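Local coordinates for protein L-threonine 3-dehydrogenase (Clostridioides difficile, PDB 7OL1) that probably catalyses the NAD-dependent oxidation of the L-threonine side-chain hydroxyl, at residues 275-279 against 321-326; 194-200 against 208-213; 234-238 against 315-319. All blocks are in the same frame, centred on the assembly; numbering follows the deposited sequence.

Interaction 1: 275-279 against 321-326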
ATOM      1  N   SER A 275       8.586 -32.030 -20.349  1.00122.33           N
ATOM      2  CA  SER A 275       8.527 -32.844 -19.106  1.00112.00           C
ATOM      3  C   SER A 275       7.344 -33.807 -19.212  1.00106.84           C
ATOM      4  O   SER A 275       7.501 -34.975 -18.808  1.00 95.91           O
ATOM      5  CB  SER A 275       8.444 -31.994 -17.860  1.00103.20           C
ATOM      6  OG  SER A 275       9.084 -32.651 -16.769  1.00 99.61           O
ATOM      7  N   ILE A 276       6.211 -33.336 -19.743  1.00102.30           N
ATOM      8  CA  ILE A 276       4.996 -34.176 -19.954  1.00112.41           C
ATOM      9  C   ILE A 276       5.359 -35.284 -20.950  1.00119.78           C
ATOM     10  O   ILE A 276       5.258 -36.471 -20.564  1.00120.46           O
ATOM     11  CB  ILE A 276       3.784 -33.326 -20.399  1.00121.63           C
ATOM     12  CG1 ILE A 276       3.338 -32.382 -19.277  1.00133.16           C
ATOM     13  CG2 ILE A 276       2.637 -34.202 -20.883  1.00128.18           C
ATOM     14  CD1 ILE A 276       1.910 -31.884 -19.382  1.00131.33           C
ATOM     15  N   LYS A 277       5.824 -34.914 -22.149  1.00120.33           N
ATOM     16  CA  LYS A 277       6.075 -35.861 -23.273  1.00121.17           C
ATOM     17  C   LYS A 277       7.131 -36.908 -22.845  1.00113.43           C
ATOM     18  O   LYS A 277       6.981 -38.067 -23.267  1.00123.32           O
ATOM     19  CB  LYS A 277       6.368 -35.098 -24.578  1.00122.02           C
ATOM     20  CG  LYS A 277       7.838 -34.871 -24.912  1.00133.50           C
ATOM     21  CD  LYS A 277       8.099 -33.921 -26.079  1.00130.57           C
ATOM     22  CE  LYS A 277       9.556 -33.928 -26.505  1.00128.48           C
ATOM     23  NZ  LYS A 277       9.870 -32.842 -27.461  1.00121.45           N
ATOM     24  N   LYS A 278       8.099 -36.573 -21.975  1.00106.35           N
ATOM     25  CA  LYS A 278       9.069 -37.553 -21.387  1.00112.57           C
ATOM     26  C   LYS A 278       8.348 -38.730 -20.701  1.00114.52           C
ATOM     27  O   LYS A 278       9.057 -39.665 -20.263  1.00105.30           O
ATOM     28  CB  LYS A 278       9.987 -36.879 -20.361  1.00115.34           C
ATOM     29  CG  LYS A 278      10.918 -37.813 -19.585  1.00119.84           C
ATOM     30  CD  LYS A 278      12.021 -37.102 -18.809  1.00133.00           C
ATOM     31  CE  LYS A 278      12.453 -35.782 -19.423  1.00130.16           C
ATOM     32  NZ  LYS A 278      13.725 -35.279 -18.851  1.00125.70           N
ATOM     33  N   TYR A 279       7.015 -38.661 -20.546  1.00113.09           N
ATOM     34  CA  TYR A 279       6.163 -39.721 -19.940  1.00107.06           C
ATOM     35  C   TYR A 279       4.924 -39.986 -20.810  1.00 99.90           C
ATOM     36  O   TYR A 279       4.367 -41.069 -20.665  1.00102.19           O
ATOM     37  CB  TYR A 279       5.742 -39.358 -18.508  1.00111.91           C
ATOM     38  CG  TYR A 279       6.856 -39.156 -17.505  1.00109.24           C
ATOM     39  CD1 TYR A 279       7.203 -40.142 -16.592  1.00108.39           C
ATOM     40  CD2 TYR A 279       7.553 -37.957 -17.447  1.00110.93           C
ATOM     41  CE1 TYR A 279       8.223 -39.948 -15.669  1.00117.86           C
ATOM     42  CE2 TYR A 279       8.579 -37.749 -16.538  1.00111.77           C
ATOM     43  CZ  TYR A 279       8.914 -38.745 -15.640  1.00116.01           C
ATOM     44  OH  TYR A 279       9.919 -38.522 -14.741  1.00108.28           O
ATOM     45  N   LEU A 321      10.323 -29.425 -11.916  1.00 66.01           N
ATOM     46  CA  LEU A 321       9.286 -29.604 -12.976  1.00 75.06           C
ATOM     47  C   LEU A 321       9.094 -31.098 -13.294  1.00 81.65           C
ATOM     48  O   LEU A 321       7.978 -31.508 -13.626  1.00 81.52           O
ATOM     49  CB  LEU A 321       9.677 -28.798 -14.219  1.00 70.16           C
ATOM     50  CG  LEU A 321       8.869 -29.076 -15.487  1.00 78.48           C
ATOM     51  CD1 LEU A 321       7.378 -28.862 -15.277  1.00 83.87           C
ATOM     52  CD2 LEU A 321       9.347 -28.206 -16.643  1.00 77.92           C
ATOM     53  N   ASP A 322      10.144 -31.906 -13.205  1.00101.92           N
ATOM     54  CA  ASP A 322      10.020 -33.355 -13.493  1.00111.63           C
ATOM     55  C   ASP A 322       9.174 -33.952 -12.375  1.00101.99           C
ATOM     56  O   ASP A 322       8.021 -34.307 -12.677  1.00101.88           O
ATOM     57  CB  ASP A 322      11.373 -34.043 -13.706  1.00122.59           C
ATOM     58  CG  ASP A 322      11.648 -34.292 -15.177  1.00121.74           C
ATOM     59  OD1 ASP A 322      12.163 -33.370 -15.846  1.00113.01           O
ATOM     60  OD2 ASP A 322      11.281 -35.385 -15.657  1.00132.06           O
ATOM     61  N   LYS A 323       9.708 -33.977 -11.145  1.00 94.83           N
ATOM     62  CA  LYS A 323       9.088 -34.666  -9.976  1.00 93.18           C
ATOM     63  C   LYS A 323       7.592 -34.343  -9.962  1.00 93.16           C
ATOM     64  O   LYS A 323       6.773 -35.283  -9.860  1.00 81.25           O
ATOM     65  CB  LYS A 323       9.742 -34.274  -8.646  1.00 86.96           C
ATOM     66  CG  LYS A 323      10.222 -35.459  -7.815  1.00 95.46           C
ATOM     67  CD  LYS A 323       9.850 -35.413  -6.349  1.00100.53           C
ATOM     68  CE  LYS A 323       9.940 -36.767  -5.670  1.00107.59           C
ATOM     69  NZ  LYS A 323       9.649 -36.662  -4.218  1.00106.85           N
ATOM     70  N   MET A 324       7.257 -33.066 -10.134  1.00 90.68           N
ATOM     71  CA  MET A 324       5.853 -32.599 -10.218  1.00 92.73           C
ATOM     72  C   MET A 324       5.132 -33.353 -11.338  1.00 91.89           C
ATOM     73  O   MET A 324       4.120 -34.020 -11.041  1.00103.24           O
ATOM     74  CB  MET A 324       5.786 -31.096 -10.491  1.00 93.18           C
ATOM     75  CG  MET A 324       4.376 -30.559 -10.498  1.00 86.55           C
ATOM     76  SD  MET A 324       4.348 -28.771 -10.382  1.00 82.36           S
ATOM     77  CE  MET A 324       4.565 -28.310 -12.098  1.00 71.87           C
ATOM     78  N   THR A 325       5.619 -33.252 -12.576  1.00 90.33           N
ATOM     79  CA  THR A 325       4.950 -33.838 -13.769  1.00 95.74           C
ATOM     80  C   THR A 325       4.630 -35.324 -13.529  1.00 93.59           C
ATOM     81  O   THR A 325       3.513 -35.749 -13.875  1.00 95.34           O
ATOM     82  CB  THR A 325       5.782 -33.643 -15.039  1.00102.48           C
ATOM     83  OG1 THR A 325       6.050 -32.252 -15.210  1.00114.08           O
ATOM     84  CG2 THR A 325       5.085 -34.171 -16.276  1.00106.90           C
ATOM     85  N   LYS A 326       5.553 -36.100 -12.955  1.00 98.45           N
ATOM     86  CA  LYS A 326       5.310 -37.544 -12.687  1.00 95.71           C
ATOM     87  C   LYS A 326       4.112 -37.645 -11.734  1.00 92.50           C
ATOM     88  O   LYS A 326       3.087 -38.243 -12.130  1.00 82.70           O
ATOM     89  CB  LYS A 326       6.563 -38.241 -12.142  1.00105.47           C
ATOM     90  CG  LYS A 326       6.645 -39.740 -12.436  1.00118.81           C
ATOM     91  CD  LYS A 326       7.690 -40.508 -11.627  1.00119.37           C
ATOM     92  CE  LYS A 326       9.112 -40.096 -11.950  1.00122.16           C
ATOM     93  NZ  LYS A 326       9.884 -39.841 -10.716  1.00126.18           N
TER
HETATM   94  O   HOH W   1      11.426 -37.677 -11.885  1.00 94.97           O
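S275 and D322 bring their backbones to 5.8 Å (CA to CA), and I276 lies 6.2 Å from T325 by the same measure, so segment 275-279 runs close along the first turns of helix 321-334. Here the end of helix 269-277 and the residues after it pack on the start of helix 321-334, in an extended short-chain dehydrogenase fold.

The CB of S275 is directed toward helix 321-334, and the residue is small enough for the close approach. Its CB rests 3.8 Å from CG of L321, while its OG gives a weak hydrogen bond to D322 OD1. T325 suits a place between polar and apolar neighbours. Its CG2, set anti to its own backbone N (OG1 has chi1 -56°), meets CG1 of I276 at 3.9 Å, the two side chains running roughly perpendicular. Its OG1 turns back to L321 O, a carbonyl that also accepts from T325 N, and is also hydrogen-bonded to Y212 OH of helix 207-217.

Toward solvent the chemistry becomes ionic and aromatic. K278 NZ and D322 OD1 form a long salt bridge of 3.9 Å, and D322 OD2 sits at the edge of the Y279 ring, near its plane. The long K326 chain lies obliquely beside that ring, with CG 3.6 Å from Y279 CE1. Its NZ donates to a water 2.9 Å away, which makes a weak bond with Y279 OH.

Interaction 2: 194-200 against 208-213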
ATOM      1  N   ILE A 194       0.226 -25.109  -8.444  1.00 72.87           N
ATOM      2  CA  ILE A 194      -0.240 -26.316  -9.188  1.00 78.28           C
ATOM      3  C   ILE A 194      -0.741 -27.303  -8.138  1.00 80.24           C
ATOM      4  O   ILE A 194       0.083 -27.657  -7.237  1.00 68.18           O
ATOM      5  CB  ILE A 194       0.910 -26.961 -10.002  1.00 84.71           C
ATOM      6  CG1 ILE A 194       1.758 -25.944 -10.761  1.00 84.95           C
ATOM      7  CG2 ILE A 194       0.398 -28.034 -10.945  1.00 82.68           C
ATOM      8  CD1 ILE A 194       1.009 -25.294 -11.872  1.00 90.39           C
ATOM      9  N   SER A 195      -2.009 -27.729  -8.239  1.00 86.80           N
ATOM     10  CA  SER A 195      -2.559 -28.833  -7.404  1.00 94.88           C
ATOM     11  C   SER A 195      -3.410 -29.794  -8.238  1.00 87.66           C
ATOM     12  O   SER A 195      -3.829 -29.441  -9.363  1.00 75.92           O
ATOM     13  CB  SER A 195      -3.323 -28.328  -6.209  1.00 94.21           C
ATOM     14  OG  SER A 195      -4.695 -28.140  -6.518  1.00 87.62           O
ATOM     15  N   TYR A 196      -3.632 -30.976  -7.668  1.00 88.64           N
ATOM     16  CA  TYR A 196      -4.440 -32.065  -8.263  1.00 89.39           C
ATOM     17  C   TYR A 196      -5.823 -32.141  -7.613  1.00 98.99           C
ATOM     18  O   TYR A 196      -6.720 -32.696  -8.259  1.00107.35           O
ATOM     19  CB  TYR A 196      -3.706 -33.388  -8.114  1.00 85.60           C
ATOM     20  CG  TYR A 196      -3.138 -33.694  -6.752  1.00 80.29           C
ATOM     21  CD1 TYR A 196      -3.902 -34.326  -5.785  1.00 78.00           C
ATOM     22  CD2 TYR A 196      -1.807 -33.448  -6.464  1.00 76.51           C
ATOM     23  CE1 TYR A 196      -3.368 -34.677  -4.554  1.00 79.60           C
ATOM     24  CE2 TYR A 196      -1.258 -33.782  -5.235  1.00 77.50           C
ATOM     25  CZ  TYR A 196      -2.038 -34.408  -4.276  1.00 82.51           C
ATOM     26  OH  TYR A 196      -1.507 -34.754  -3.063  1.00 86.54           O
ATOM     27  N   VAL A 197      -5.975 -31.603  -6.393  1.00 99.95           N
ATOM     28  CA  VAL A 197      -7.252 -31.565  -5.613  1.00 84.55           C
ATOM     29  C   VAL A 197      -8.208 -30.534  -6.221  1.00 78.83           C
ATOM     30  O   VAL A 197      -9.416 -30.792  -6.209  1.00 89.26           O
ATOM     31  CB  VAL A 197      -7.019 -31.245  -4.122  1.00 88.20           C
ATOM     32  CG1 VAL A 197      -8.327 -31.146  -3.347  1.00 89.32           C
ATOM     33  CG2 VAL A 197      -6.075 -32.237  -3.454  1.00 92.21           C
ATOM     34  N   THR A 198      -7.703 -29.386  -6.674  1.00 79.13           N
ATOM     35  CA  THR A 198      -8.541 -28.225  -7.076  1.00 76.46           C
ATOM     36  C   THR A 198      -8.512 -28.157  -8.600  1.00 82.02           C
ATOM     37  O   THR A 198      -7.462 -28.329  -9.215  1.00 90.63           O
ATOM     38  CB  THR A 198      -8.127 -26.937  -6.347  1.00 74.36           C
ATOM     39  OG1 THR A 198      -8.001 -27.108  -4.919  1.00 64.29           O
ATOM     40  CG2 THR A 198      -9.090 -25.811  -6.666  1.00 72.05           C
ATOM     41  N   PRO A 199      -9.687 -28.087  -9.260  1.00 95.74           N
ATOM     42  CA  PRO A 199      -9.746 -28.132 -10.719  1.00 98.36           C
ATOM     43  C   PRO A 199      -9.363 -26.804 -11.361  1.00 94.91           C
ATOM     44  O   PRO A 199      -9.666 -25.755 -10.797  1.00 79.51           O
ATOM     45  CB  PRO A 199     -11.215 -28.482 -11.025  1.00 98.51           C
ATOM     46  CG  PRO A 199     -11.991 -27.994  -9.816  1.00 97.17           C
ATOM     47  CD  PRO A 199     -11.027 -28.096  -8.649  1.00 99.99           C
ATOM     48  N   PRO A 200      -8.713 -26.848 -12.554  1.00 97.89           N
ATOM     49  CA  PRO A 200      -8.401 -25.666 -13.358  1.00 94.42           C
ATOM     50  C   PRO A 200      -9.536 -24.642 -13.415  1.00 97.51           C
ATOM     51  O   PRO A 200     -10.573 -25.015 -13.891  1.00 99.82           O
ATOM     52  CB  PRO A 200      -8.237 -26.240 -14.773  1.00 98.95           C
ATOM     53  CG  PRO A 200      -7.707 -27.645 -14.552  1.00107.27           C
ATOM     54  CD  PRO A 200      -8.247 -28.085 -13.206  1.00106.73           C
ATOM     55  N   ALA A 208      -0.841 -24.226 -16.230  1.00 75.32           N
ATOM     56  CA  ALA A 208       0.075 -25.320 -15.826  1.00 84.34           C
ATOM     57  C   ALA A 208      -0.681 -26.429 -15.093  1.00 76.65           C
ATOM     58  O   ALA A 208      -0.053 -27.461 -14.874  1.00 84.95           O
ATOM     59  CB  ALA A 208       1.224 -24.810 -15.000  1.00 86.88           C
ATOM     60  N   VAL A 209      -1.948 -26.232 -14.717  1.00 79.78           N
ATOM     61  CA  VAL A 209      -2.796 -27.316 -14.133  1.00 85.08           C
ATOM     62  C   VAL A 209      -3.559 -28.006 -15.269  1.00 89.83           C
ATOM     63  O   VAL A 209      -3.316 -29.213 -15.465  1.00 84.40           O
ATOM     64  CB  VAL A 209      -3.746 -26.805 -13.039  1.00 91.59           C
ATOM     65  CG1 VAL A 209      -4.524 -27.951 -12.410  1.00 96.39           C
ATOM     66  CG2 VAL A 209      -2.989 -26.035 -11.965  1.00101.15           C
ATOM     67  N   ASP A 210      -4.383 -27.257 -16.016  1.00 89.69           N
ATOM     68  CA  ASP A 210      -5.220 -27.756 -17.147  1.00 94.28           C
ATOM     69  C   ASP A 210      -4.380 -28.581 -18.138  1.00 89.79           C
ATOM     70  O   ASP A 210      -4.933 -29.529 -18.709  1.00101.38           O
ATOM     71  CB  ASP A 210      -5.949 -26.610 -17.865  1.00102.58           C
ATOM     72  CG  ASP A 210      -7.293 -26.975 -18.491  1.00104.30           C
ATOM     73  OD1 ASP A 210      -7.787 -28.113 -18.252  1.00 99.85           O
ATOM     74  OD2 ASP A 210      -7.847 -26.111 -19.208  1.00 97.42           O
ATOM     75  N   ILE A 211      -3.105 -28.254 -18.344  1.00 90.61           N
ATOM     76  CA  ILE A 211      -2.209 -28.991 -19.287  1.00 97.03           C
ATOM     77  C   ILE A 211      -2.199 -30.480 -18.922  1.00 95.63           C
ATOM     78  O   ILE A 211      -2.196 -31.304 -19.848  1.00107.75           O
ATOM     79  CB  ILE A 211      -0.778 -28.410 -19.305  1.00103.52           C
ATOM     80  CG1 ILE A 211       0.009 -28.900 -20.524  1.00 93.89           C
ATOM     81  CG2 ILE A 211      -0.040 -28.710 -18.003  1.00106.89           C
ATOM     82  CD1 ILE A 211       1.360 -28.251 -20.685  1.00 92.12           C
ATOM     83  N   TYR A 212      -2.161 -30.819 -17.634  1.00 97.37           N
ATOM     84  CA  TYR A 212      -2.071 -32.228 -17.161  1.00107.95           C
ATOM     85  C   TYR A 212      -3.414 -32.936 -17.396  1.00109.66           C
ATOM     86  O   TYR A 212      -3.404 -34.147 -17.703  1.00117.91           O
ATOM     87  CB  TYR A 212      -1.663 -32.299 -15.687  1.00103.84           C
ATOM     88  CG  TYR A 212      -0.248 -31.873 -15.396  1.00 98.21           C
ATOM     89  CD1 TYR A 212       0.820 -32.693 -15.696  1.00 99.93           C
ATOM     90  CD2 TYR A 212       0.026 -30.663 -14.791  1.00104.47           C
ATOM     91  CE1 TYR A 212       2.125 -32.320 -15.419  1.00102.03           C
ATOM     92  CE2 TYR A 212       1.325 -30.269 -14.515  1.00111.26           C
ATOM     93  CZ  TYR A 212       2.382 -31.101 -14.825  1.00102.20           C
ATOM     94  OH  TYR A 212       3.660 -30.719 -14.544  1.00 90.47           O
ATOM     95  N   TYR A 213      -4.527 -32.207 -17.241  1.00106.75           N
ATOM     96  CA  TYR A 213      -5.906 -32.700 -17.499  1.00106.50           C
ATOM     97  C   TYR A 213      -5.985 -33.035 -18.998  1.00106.24           C
ATOM     98  O   TYR A 213      -6.158 -34.218 -19.329  1.00114.76           O
ATOM     99  CB  TYR A 213      -6.975 -31.715 -16.991  1.00105.17           C
ATOM    100  CG  TYR A 213      -7.248 -31.747 -15.499  1.00103.60           C
ATOM    101  CD1 TYR A 213      -6.247 -31.446 -14.593  1.00104.32           C
ATOM    102  CD2 TYR A 213      -8.496 -32.061 -14.974  1.00103.27           C
ATOM    103  CE1 TYR A 213      -6.465 -31.451 -13.226  1.00104.64           C
ATOM    104  CE2 TYR A 213      -8.733 -32.079 -13.605  1.00 96.48           C
ATOM    105  CZ  TYR A 213      -7.710 -31.770 -12.725  1.00101.52           C
ATOM    106  OH  TYR A 213      -7.862 -31.750 -11.370  1.00 98.08           O
TER
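I194 ends strand 184-194 with its CA 5.7 Å from that of V209, and the irregular chain that follows bends round until P200 CA lies 5.4 Å from D210 CA, wrapping one side of the early turns of helix 207-217. The contact thus belongs to the strand-loop-helix connection that follows this strand of the Rossmann sheet in an extended short-chain dehydrogenase.

V209 fills the inside of the bend, and its branching lets one residue serve both ends of the loop. With CG1 anti to the backbone N (chi1 -176°), that methyl reaches S195 O and P200 CD, the latter at 3.8 Å, whereas CG2 turns to I194 and comes within 4.1 Å of its CG2.

P200 is held between D210 and Y213. Its CG packs on the helix backbone, 3.6 Å from D210 CA, and its CD stands over one face of the Y213 ring, 3.9 Å from the centroid and 16° off the normal, a CH-pi contact. The flat, electron-rich ring suits a proline, whose CD is bonded to the amide nitrogen and carries slightly polarised hydrogens. The phenol oxygen of Y213 extends toward the loop backbone, 3.4 Å from Y196 O.

Within the loop, S195 OG accepts from T198 N at 3.3 Å, an ST motif that curls the chain. E37 of helix 33-46 is a weak second partner of this hydroxyl. The apolar contacts of V209 and P200, with the CH-pi contact on Y213, make the meeting face largely apolar, so van der Waals and weak CH-pi forces probably dominate.

Interaction 3: 234-238 against 315-319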
ATOM      1  N   MET A 234       5.093 -23.276  -8.165  1.00 64.08           N
ATOM      2  CA  MET A 234       5.372 -24.141  -7.002  1.00 65.11           C
ATOM      3  C   MET A 234       4.259 -25.208  -6.923  1.00 67.53           C
ATOM      4  O   MET A 234       3.095 -24.906  -7.270  1.00 67.49           O
ATOM      5  CB  MET A 234       5.461 -23.266  -5.747  1.00 62.87           C
ATOM      6  CG  MET A 234       5.955 -24.025  -4.534  1.00 70.16           C
ATOM      7  SD  MET A 234       6.274 -23.049  -3.032  1.00 69.97           S
ATOM      8  CE  MET A 234       7.090 -21.618  -3.729  1.00 74.26           C
ATOM      9  N   TYR A 235       4.614 -26.449  -6.593  1.00 63.80           N
ATOM     10  CA  TYR A 235       3.639 -27.557  -6.426  1.00 65.26           C
ATOM     11  C   TYR A 235       3.013 -27.441  -5.042  1.00 67.26           C
ATOM     12  O   TYR A 235       3.774 -27.282  -4.031  1.00 62.51           O
ATOM     13  CB  TYR A 235       4.326 -28.923  -6.522  1.00 75.72           C
ATOM     14  CG  TYR A 235       3.457 -30.121  -6.837  1.00 66.77           C
ATOM     15  CD1 TYR A 235       2.324 -30.002  -7.623  1.00 71.40           C
ATOM     16  CD2 TYR A 235       3.804 -31.390  -6.396  1.00 66.32           C
ATOM     17  CE1 TYR A 235       1.560 -31.103  -7.963  1.00 70.44           C
ATOM     18  CE2 TYR A 235       3.046 -32.502  -6.720  1.00 69.68           C
ATOM     19  CZ  TYR A 235       1.924 -32.358  -7.517  1.00 67.65           C
ATOM     20  OH  TYR A 235       1.163 -33.429  -7.881  1.00 73.12           O
ATOM     21  N   MET A 236       1.693 -27.625  -4.971  1.00 58.69           N
ATOM     22  CA  MET A 236       0.932 -27.277  -3.750  1.00 60.59           C
ATOM     23  C   MET A 236       1.624 -27.810  -2.489  1.00 57.63           C
ATOM     24  O   MET A 236       1.760 -27.059  -1.525  1.00 55.96           O
ATOM     25  CB  MET A 236      -0.510 -27.758  -3.826  1.00 61.99           C
ATOM     26  CG  MET A 236      -1.300 -27.338  -2.611  1.00 67.83           C
ATOM     27  SD  MET A 236      -1.326 -25.542  -2.331  1.00 70.42           S
ATOM     28  CE  MET A 236      -2.343 -25.020  -3.709  1.00 60.11           C
ATOM     29  N   PRO A 237       2.107 -29.075  -2.426  1.00 55.82           N
ATOM     30  CA  PRO A 237       2.728 -29.587  -1.205  1.00 55.89           C
ATOM     31  C   PRO A 237       3.912 -28.738  -0.736  1.00 62.70           C
ATOM     32  O   PRO A 237       4.002 -28.542   0.476  1.00 63.50           O
ATOM     33  CB  PRO A 237       3.195 -31.020  -1.507  1.00 52.11           C
ATOM     34  CG  PRO A 237       2.933 -31.211  -2.992  1.00 56.58           C
ATOM     35  CD  PRO A 237       1.984 -30.119  -3.450  1.00 55.31           C
ATOM     36  N   ASP A 238       4.756 -28.257  -1.665  1.00 65.42           N
ATOM     37  CA  ASP A 238       5.883 -27.327  -1.355  1.00 69.53           C
ATOM     38  C   ASP A 238       5.337 -26.068  -0.637  1.00 68.03           C
ATOM     39  O   ASP A 238       5.831 -25.739   0.485  1.00 61.69           O
ATOM     40  CB  ASP A 238       6.648 -26.945  -2.627  1.00 80.31           C
ATOM     41  CG  ASP A 238       7.536 -28.035  -3.215  1.00 86.01           C
ATOM     42  OD1 ASP A 238       8.079 -28.819  -2.371  1.00 62.41           O
ATOM     43  OD2 ASP A 238       7.691 -28.071  -4.526  1.00 72.53           O
ATOM     44  N   PHE A 315      13.728 -21.789   4.113  1.00 63.03           N
ATOM     45  CA  PHE A 315      12.812 -22.195   3.019  1.00 61.41           C
ATOM     46  C   PHE A 315      13.465 -23.366   2.270  1.00 59.32           C
ATOM     47  O   PHE A 315      14.613 -23.271   1.830  1.00 73.03           O
ATOM     48  CB  PHE A 315      12.467 -21.004   2.126  1.00 57.01           C
ATOM     49  CG  PHE A 315      11.798 -21.380   0.830  1.00 51.67           C
ATOM     50  CD1 PHE A 315      10.536 -21.947   0.821  1.00 56.02           C
ATOM     51  CD2 PHE A 315      12.417 -21.132  -0.382  1.00 49.54           C
ATOM     52  CE1 PHE A 315       9.904 -22.252  -0.379  1.00 62.34           C
ATOM     53  CE2 PHE A 315      11.795 -21.444  -1.585  1.00 58.05           C
ATOM     54  CZ  PHE A 315      10.531 -21.995  -1.583  1.00 68.57           C
ATOM     55  N   LYS A 316      12.738 -24.466   2.172  1.00 66.35           N
ATOM     56  CA  LYS A 316      13.159 -25.723   1.519  1.00 66.81           C
ATOM     57  C   LYS A 316      12.122 -25.962   0.426  1.00 62.03           C
ATOM     58  O   LYS A 316      11.270 -25.113   0.272  1.00 74.15           O
ATOM     59  CB  LYS A 316      13.302 -26.746   2.651  1.00 80.56           C
ATOM     60  CG  LYS A 316      13.586 -28.217   2.324  1.00 93.65           C
ATOM     61  CD  LYS A 316      13.703 -29.064   3.602  1.00 98.91           C
ATOM     62  CE  LYS A 316      13.954 -28.200   4.834  1.00104.17           C
ATOM     63  NZ  LYS A 316      14.229 -28.976   6.065  1.00109.93           N
ATOM     64  N   PHE A 317      12.265 -27.013  -0.368  1.00 75.69           N
ATOM     65  CA  PHE A 317      11.253 -27.462  -1.356  1.00 79.82           C
ATOM     66  C   PHE A 317      11.751 -28.737  -2.050  1.00 79.98           C
ATOM     67  O   PHE A 317      12.967 -28.926  -2.101  1.00 91.47           O
ATOM     68  CB  PHE A 317      10.941 -26.330  -2.328  1.00 68.92           C
ATOM     69  CG  PHE A 317      11.954 -26.121  -3.411  1.00 72.32           C
ATOM     70  CD1 PHE A 317      11.868 -26.841  -4.594  1.00 72.67           C
ATOM     71  CD2 PHE A 317      12.957 -25.175  -3.268  1.00 73.55           C
ATOM     72  CE1 PHE A 317      12.762 -26.600  -5.628  1.00 71.77           C
ATOM     73  CE2 PHE A 317      13.846 -24.936  -4.304  1.00 68.25           C
ATOM     74  CZ  PHE A 317      13.737 -25.638  -5.485  1.00 67.71           C
ATOM     75  N   SER A 318      10.827 -29.559  -2.564  1.00 80.73           N
ATOM     76  CA  SER A 318      11.046 -30.984  -2.935  1.00 71.79           C
ATOM     77  C   SER A 318      10.805 -31.233  -4.425  1.00 70.79           C
ATOM     78  O   SER A 318      11.466 -32.135  -4.954  1.00 81.72           O
ATOM     79  CB  SER A 318      10.199 -31.904  -2.087  1.00 67.62           C
ATOM     80  OG  SER A 318      10.599 -31.826  -0.718  1.00 65.33           O
ATOM     81  N   TYR A 319       9.915 -30.484  -5.076  1.00 69.51           N
ATOM     82  CA  TYR A 319       9.448 -30.777  -6.454  1.00 74.13           C
ATOM     83  C   TYR A 319      10.065 -29.779  -7.434  1.00 75.25           C
ATOM     84  O   TYR A 319       9.847 -28.582  -7.268  1.00 91.70           O
ATOM     85  CB  TYR A 319       7.917 -30.804  -6.511  1.00 76.09           C
ATOM     86  CG  TYR A 319       7.316 -31.890  -5.654  1.00 72.52           C
ATOM     87  CD1 TYR A 319       7.408 -31.824  -4.272  1.00 77.73           C
ATOM     88  CD2 TYR A 319       6.669 -32.984  -6.210  1.00 73.01           C
ATOM     89  CE1 TYR A 319       6.868 -32.809  -3.461  1.00 81.49           C
ATOM     90  CE2 TYR A 319       6.107 -33.973  -5.412  1.00 78.22           C
ATOM     91  CZ  TYR A 319       6.222 -33.892  -4.032  1.00 81.68           C
ATOM     92  OH  TYR A 319       5.736 -34.866  -3.212  1.00 76.84           O
TER
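Y235 lays its CD2 over one face of the Y319 ring, offset toward the rim, and P237 CG lies obliquely to the same ring, 4.3 Å from Y319 CE1. At the edge of the Y319 ring, near its plane, comes D238 OD1. The Y235 ring has P237 CD over one of its own faces. The two tyrosine rings meet obliquely, with centroids 5.0 Å apart and planes at 55°, so neither a parallel stack nor an edge-to-face pair describes them. Tyrosine suits position Y235, for its ring packs on Y319 while its OH is hydrogen-bonded to D327 of helix 321-334. The Y319 ring also takes part in a cation-pi interaction with K323.

D238 supplies the polar link. Its CG is anti to the carbonyl carbon (chi1 -73°), which turns the carboxylate out from the first turn of helix 236-248 onto the passing chain. There it takes two successive backbone N-H groups, one on each oxygen. S318 N donates to OD1 at 2.9 Å with an N-H...O angle of 158°, approaching from above the carboxylate plane, and Y319 N gives a weak bond to OD2 at 3.3 Å. An aspartate is short enough to do this from a buried site, and the two donors would help to offset its negative charge. F317, meanwhile, packs its CB against the carboxylate.

At the other end M234 CE and F315 CZ meet at 4.1 Å, a flexible thioether filling in beside a ring.

Y235 occupies the N-cap position of helix 236-248, so the contact sits at a strand-to-helix turn. In this Rossmann-type fold the turn from strand 232-235 into helix 236-248 receives the irregular link between two C-terminal helices, 307-313 and 321-334.

Overall arrangement
From the N terminus, interaction 2 comes first and closes a short loop between strand 184-194 and helix 207-217 before the others begin. Interaction 3 opens next at 234-238, and interaction 1 opens at 275-279 before 315-319 returns to close interaction 3. Segment 321-326 then closes interaction 1, so these two long loops cross. Backbone hydrogen bonds probably join interactions 2 and 3 directly, linking I194 to M234 within the sheet and to M236 at the helix start. Helix 321-334 completes the set: M324 packs on both Y212 and Y235. Together the three contacts tie strands 184-194 and 232-235 to helices 207-217, 269-277 and 321-334.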